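DNA polymerase sliding clamp 2 (PDB 3LX2) probably acts as a ring-shaped homotrimeric sliding clamp that encircles DNA and tethers the replicative polymerase and other DNA-processing proteins to it. Local coordinates at residues P126-T131 with F224-L229; A159-L164 with L189-T194. All blocks are in the same frame, centred on the assembly; numbering follows the deposited sequence.

Interaction 1: P126-T131 with F224-L229; sequences PSLPWT and FDIPLL
The indole of W130 meets P227 at its edge and receives a carbonyl oxygen of its own segment, L128 O, over one face, 3.4 Å above the plane and offset toward the rim. At the edge, P227 O lies almost exactly in the ring plane and accepts a hydrogen bond from W130 NE1 at 3.2 Å, with an N-H...O angle of 156°. The donor is tilted 27° from the carbonyl plane. Farther round the indole, W130 CZ2 packs obliquely against L229 CB at 3.8 Å. Tryptophan suits this place because one side chain supplies both a polar edge and a broad apolar surface. With CG anti to the carbonyl carbon (chi1 -71°), the indole swings nearer to 224-229 than its CB alone would suggest.

An inverse gamma turn centred on P129 brings L128 and W130 round together. Residues 126-131 are the end of the linker between the two clamp domains, and 224-229 leads into strand 228-234; in related PCNAs partner peptides dock beside this linker, and the apolar groups here are consistent with such a surface. L128 CD1 reaches P227 CG at 3.9 Å, the two side chains crossing at about a right angle, while L128 CD2 touches I226 CG2 at 4.3 Å. The rigid ring of P227 gives leucine a firm surface and also packs on P246.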
# COMPACT_ATOMS: atom_id res chain seq x y z
N PRO A 126 22.79 -33.58 -11.93
CA PRO A 126 22.36 -34.99 -11.98
C PRO A 126 21.16 -35.20 -12.92
O PRO A 126 20.37 -34.28 -13.15
CB PRO A 126 21.93 -35.29 -10.54
CG PRO A 126 22.06 -33.95 -9.77
CD PRO A 126 23.04 -33.14 -10.54
N SER A 127 21.05 -36.41 -13.49
CA SER A 127 19.83 -36.79 -14.17
C SER A 127 18.87 -37.23 -13.08
O SER A 127 19.31 -37.71 -12.01
CB SER A 127 20.08 -37.90 -15.18
OG SER A 127 19.35 -37.62 -16.37
N LEU A 128 17.57 -37.04 -13.30
CA LEU A 128 16.61 -37.20 -12.20
C LEU A 128 15.30 -37.86 -12.55
O LEU A 128 14.52 -37.32 -13.35
CB LEU A 128 16.36 -35.88 -11.49
CG LEU A 128 17.48 -35.51 -10.53
CD1 LEU A 128 17.23 -34.11 -10.10
CD2 LEU A 128 17.59 -36.48 -9.35
N PRO A 129 15.05 -39.03 -11.94
CA PRO A 129 13.92 -39.89 -12.25
C PRO A 129 12.60 -39.26 -11.85
O PRO A 129 11.97 -39.71 -10.90
CB PRO A 129 14.20 -41.14 -11.40
CG PRO A 129 15.02 -40.66 -10.28
CD PRO A 129 15.91 -39.62 -10.89
N TRP A 130 12.18 -38.23 -12.56
CA TRP A 130 10.90 -37.61 -12.26
C TRP A 130 9.80 -38.51 -12.75
O TRP A 130 9.79 -38.94 -13.89
CB TRP A 130 10.75 -36.23 -12.92
CG TRP A 130 11.60 -35.13 -12.33
CD1 TRP A 130 11.65 -34.72 -11.02
CD2 TRP A 130 12.51 -34.30 -13.04
NE1 TRP A 130 12.54 -33.68 -10.87
CE2 TRP A 130 13.09 -33.41 -12.10
CE3 TRP A 130 12.90 -34.21 -14.38
CZ2 TRP A 130 14.02 -32.45 -12.46
CZ3 TRP A 130 13.82 -33.24 -14.73
CH2 TRP A 130 14.38 -32.37 -13.78
N THR A 131 8.85 -38.81 -11.88
CA THR A 131 7.70 -39.61 -12.27
C THR A 131 6.50 -38.74 -12.64
O THR A 131 5.72 -39.11 -13.51
CB THR A 131 7.37 -40.75 -11.23
OG1 THR A 131 7.11 -40.22 -9.92
CG2 THR A 131 8.57 -41.72 -11.13
N PHE A 224 9.25 -39.24 -5.37
CA PHE A 224 9.44 -39.46 -3.93
C PHE A 224 10.79 -38.97 -3.45
O PHE A 224 11.83 -39.45 -3.91
CB PHE A 224 9.29 -40.93 -3.49
CG PHE A 224 9.72 -41.15 -2.04
CD1 PHE A 224 8.95 -40.65 -0.98
CD2 PHE A 224 10.93 -41.80 -1.74
CE1 PHE A 224 9.36 -40.81 0.37
CE2 PHE A 224 11.34 -41.98 -0.39
CZ PHE A 224 10.56 -41.47 0.67
N ASP A 225 10.78 -38.06 -2.47
CA ASP A 225 12.00 -37.58 -1.83
C ASP A 225 13.13 -37.26 -2.84
O ASP A 225 14.31 -37.60 -2.62
CB ASP A 225 12.47 -38.55 -0.72
CG ASP A 225 13.42 -37.89 0.29
OD1 ASP A 225 12.96 -37.57 1.42
OD2 ASP A 225 14.62 -37.69 -0.06
N ILE A 226 12.73 -36.60 -3.94
CA ILE A 226 13.63 -36.17 -5.02
C ILE A 226 13.43 -34.66 -5.38
O ILE A 226 12.33 -34.12 -5.19
CB ILE A 226 13.55 -37.19 -6.21
CG1 ILE A 226 14.65 -38.25 -6.04
CG2 ILE A 226 13.63 -36.54 -7.60
CD1 ILE A 226 14.41 -39.30 -4.90
N PRO A 227 14.49 -33.95 -5.82
CA PRO A 227 14.34 -32.50 -6.02
C PRO A 227 13.10 -32.13 -6.84
O PRO A 227 12.74 -32.87 -7.75
CB PRO A 227 15.61 -32.12 -6.76
CG PRO A 227 16.62 -33.17 -6.39
CD PRO A 227 15.91 -34.37 -5.87
N LEU A 228 12.40 -31.05 -6.49
CA LEU A 228 11.27 -30.57 -7.31
C LEU A 228 11.78 -29.64 -8.41
O LEU A 228 12.62 -28.79 -8.14
CB LEU A 228 10.28 -29.79 -6.44
CG LEU A 228 9.28 -28.82 -7.12
CD1 LEU A 228 8.11 -29.58 -7.76
CD2 LEU A 228 8.72 -27.78 -6.12
N LEU A 229 11.25 -29.76 -9.63
CA LEU A 229 11.50 -28.74 -10.69
C LEU A 229 10.34 -27.78 -10.87
O LEU A 229 9.19 -28.19 -10.94
CB LEU A 229 11.88 -29.35 -12.05
CG LEU A 229 11.93 -28.34 -13.24
CD1 LEU A 229 13.14 -27.34 -13.17
CD2 LEU A 229 11.83 -28.98 -14.66

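Interaction 2: A159-L164 with L189-T194; sequences ATPEKL and LEHKMT
T160 and P161 pass close to the chain that leaves strand 186-191: the CA atoms of P161 and H191 are 5.1 Å apart. Residues 159-164 form a tight reversal, closed by a backbone hydrogen bond from T160 N to K163 O at 2.9 Å. Inside it, E162 N makes a weak bond to T160 OG1, in the manner of an ST turn, and P161 supplies a rigid corner. The other segment ends its strand at H191 and then bends through K192 and M193.

H191 joins the two. Its CG stands anti to the backbone N (chi1 -151°), which sends the imidazole toward the turn, where A159 C and T160 N lie at the ring edge, in plane. H191 NE2 gives A159 O a weak hydrogen bond, 3.1 Å long but bent to 127°, and H191 CD2 comes to 3.5 Å from T160 C. Over one face of the imidazole lie M193 O and T194 N, both offset toward the rim, so the bend of its own chain covers that face. An imidazole fits here by being flat enough to slip beside a backbone while still offering an N-H.

Beside it, P161 CG packs on H191 CB at 4.0 Å, the side chains crossing obliquely. Two residues earlier, L189 lays its CD2 branch over one face of the turn, 3.7 Å from K163 N, and its branched apolar end packs on the peptide backbone there, near P161 O; L189 and H191 also rest on strand 132-137. The turn belongs to the beta-hairpin of strands 154-159 and 164-169, packed against the last strand, within the chain, of the neighbouring sheet in the C-terminal domain of the PCNA clamp.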
# COMPACT_ATOMS: atom_id res chain seq x y z
N ALA A 159 0.66 -36.72 -6.79
CA ALA A 159 -0.11 -37.01 -7.98
C ALA A 159 -0.53 -38.48 -8.15
O ALA A 159 0.18 -39.42 -7.80
CB ALA A 159 0.62 -36.51 -9.23
N THR A 160 -1.74 -38.62 -8.67
CA THR A 160 -2.15 -39.81 -9.43
C THR A 160 -2.22 -39.27 -10.88
O THR A 160 -1.83 -38.10 -11.11
CB THR A 160 -3.53 -40.29 -8.96
OG1 THR A 160 -4.55 -39.39 -9.45
CG2 THR A 160 -3.56 -40.37 -7.42
N PRO A 161 -2.69 -40.10 -11.86
CA PRO A 161 -2.79 -39.66 -13.25
C PRO A 161 -3.95 -38.70 -13.56
O PRO A 161 -3.93 -38.04 -14.60
CB PRO A 161 -2.95 -40.97 -14.02
CG PRO A 161 -2.37 -42.01 -13.14
CD PRO A 161 -2.82 -41.56 -11.79
N GLU A 162 -4.95 -38.65 -12.66
CA GLU A 162 -6.09 -37.73 -12.81
C GLU A 162 -6.01 -36.60 -11.81
O GLU A 162 -6.83 -35.67 -11.85
CB GLU A 162 -7.45 -38.43 -12.57
CG GLU A 162 -7.86 -39.57 -13.53
CD GLU A 162 -7.22 -40.92 -13.18
OE1 GLU A 162 -6.65 -41.07 -12.06
OE2 GLU A 162 -7.29 -41.82 -14.05
N LYS A 163 -5.04 -36.69 -10.90
CA LYS A 163 -5.10 -35.91 -9.67
C LYS A 163 -3.77 -35.24 -9.26
O LYS A 163 -2.76 -35.94 -8.96
CB LYS A 163 -5.65 -36.77 -8.52
CG LYS A 163 -6.66 -36.03 -7.61
CD LYS A 163 -7.37 -37.02 -6.63
CE LYS A 163 -8.91 -36.81 -6.61
NZ LYS A 163 -9.63 -37.99 -6.01
N LEU A 164 -3.81 -33.90 -9.23
CA LEU A 164 -2.70 -33.10 -8.70
C LEU A 164 -3.16 -32.41 -7.43
O LEU A 164 -4.05 -31.56 -7.45
CB LEU A 164 -2.21 -32.06 -9.74
CG LEU A 164 -0.95 -31.27 -9.31
CD1 LEU A 164 0.29 -32.10 -9.38
CD2 LEU A 164 -0.76 -30.03 -10.16
N LEU A 189 -1.14 -33.00 -17.37
CA LEU A 189 -0.73 -33.85 -16.28
C LEU A 189 -0.35 -35.26 -16.70
O LEU A 189 -1.17 -36.03 -17.19
CB LEU A 189 -1.80 -33.89 -15.19
CG LEU A 189 -1.54 -34.87 -14.06
CD1 LEU A 189 -0.25 -34.50 -13.32
CD2 LEU A 189 -2.75 -34.86 -13.16
N GLU A 190 0.90 -35.60 -16.49
CA GLU A 190 1.40 -36.85 -16.97
C GLU A 190 2.07 -37.54 -15.78
O GLU A 190 2.91 -36.95 -15.11
CB GLU A 190 2.37 -36.60 -18.13
CG GLU A 190 2.35 -37.65 -19.22
CD GLU A 190 0.94 -37.88 -19.82
OE1 GLU A 190 0.37 -36.95 -20.43
OE2 GLU A 190 0.42 -39.02 -19.68
N HIS A 191 1.62 -38.76 -15.49
CA HIS A 191 2.20 -39.62 -14.47
C HIS A 191 2.82 -40.83 -15.16
O HIS A 191 2.13 -41.53 -15.91
CB HIS A 191 1.13 -40.12 -13.50
CG HIS A 191 1.65 -40.40 -12.12
ND1 HIS A 191 2.83 -41.08 -11.88
CD2 HIS A 191 1.14 -40.10 -10.90
CE1 HIS A 191 3.03 -41.16 -10.57
NE2 HIS A 191 2.02 -40.58 -9.96
N LYS A 192 4.11 -41.06 -14.92
CA LYS A 192 4.79 -42.30 -15.32
C LYS A 192 4.77 -43.29 -14.17
O LYS A 192 5.82 -43.78 -13.73
CB LYS A 192 6.22 -42.03 -15.79
CG LYS A 192 6.50 -42.40 -17.25
CD LYS A 192 7.97 -42.23 -17.58
CE LYS A 192 8.32 -40.76 -17.72
NZ LYS A 192 9.81 -40.57 -17.66
N MET A 193 3.56 -43.57 -13.69
CA MET A 193 3.27 -44.54 -12.63
C MET A 193 1.94 -44.13 -11.99
O MET A 193 1.02 -43.70 -12.70
CB MET A 193 4.38 -44.62 -11.57
CG MET A 193 4.35 -45.87 -10.69
SD MET A 193 5.40 -45.61 -9.23
CE MET A 193 4.84 -46.92 -8.11
N THR A 194 1.86 -44.24 -10.66
CA THR A 194 0.58 -44.15 -9.97
C THR A 194 0.62 -43.62 -8.52
O THR A 194 -0.38 -43.06 -8.05
CB THR A 194 -0.21 -45.50 -10.14
OG1 THR A 194 -1.36 -45.27 -10.98
CG2 THR A 194 -0.64 -46.14 -8.79

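In the fold
Both interactions lie on the C-terminal half of the clamp subunit and reach the same nine-stranded sheet, centres about 15 Å apart. Interaction 1 is a surface contact that ties the end of the interdomain linker to the entry of strand 228-234; interaction 2 is partly buried and sets a hairpin turn against strand 186-191, the outermost of that sheet within the chain. They meet where T131 O probably accepts a hydrogen bond from K192 N at 2.9 Å, just as the linker enters strand 132-137. Each directs an aromatic N-H at a backbone carbonyl, but the indole bond is straighter and has apolar side chains around it, whereas the weak imidazole bond works beside contacts to backbone atoms.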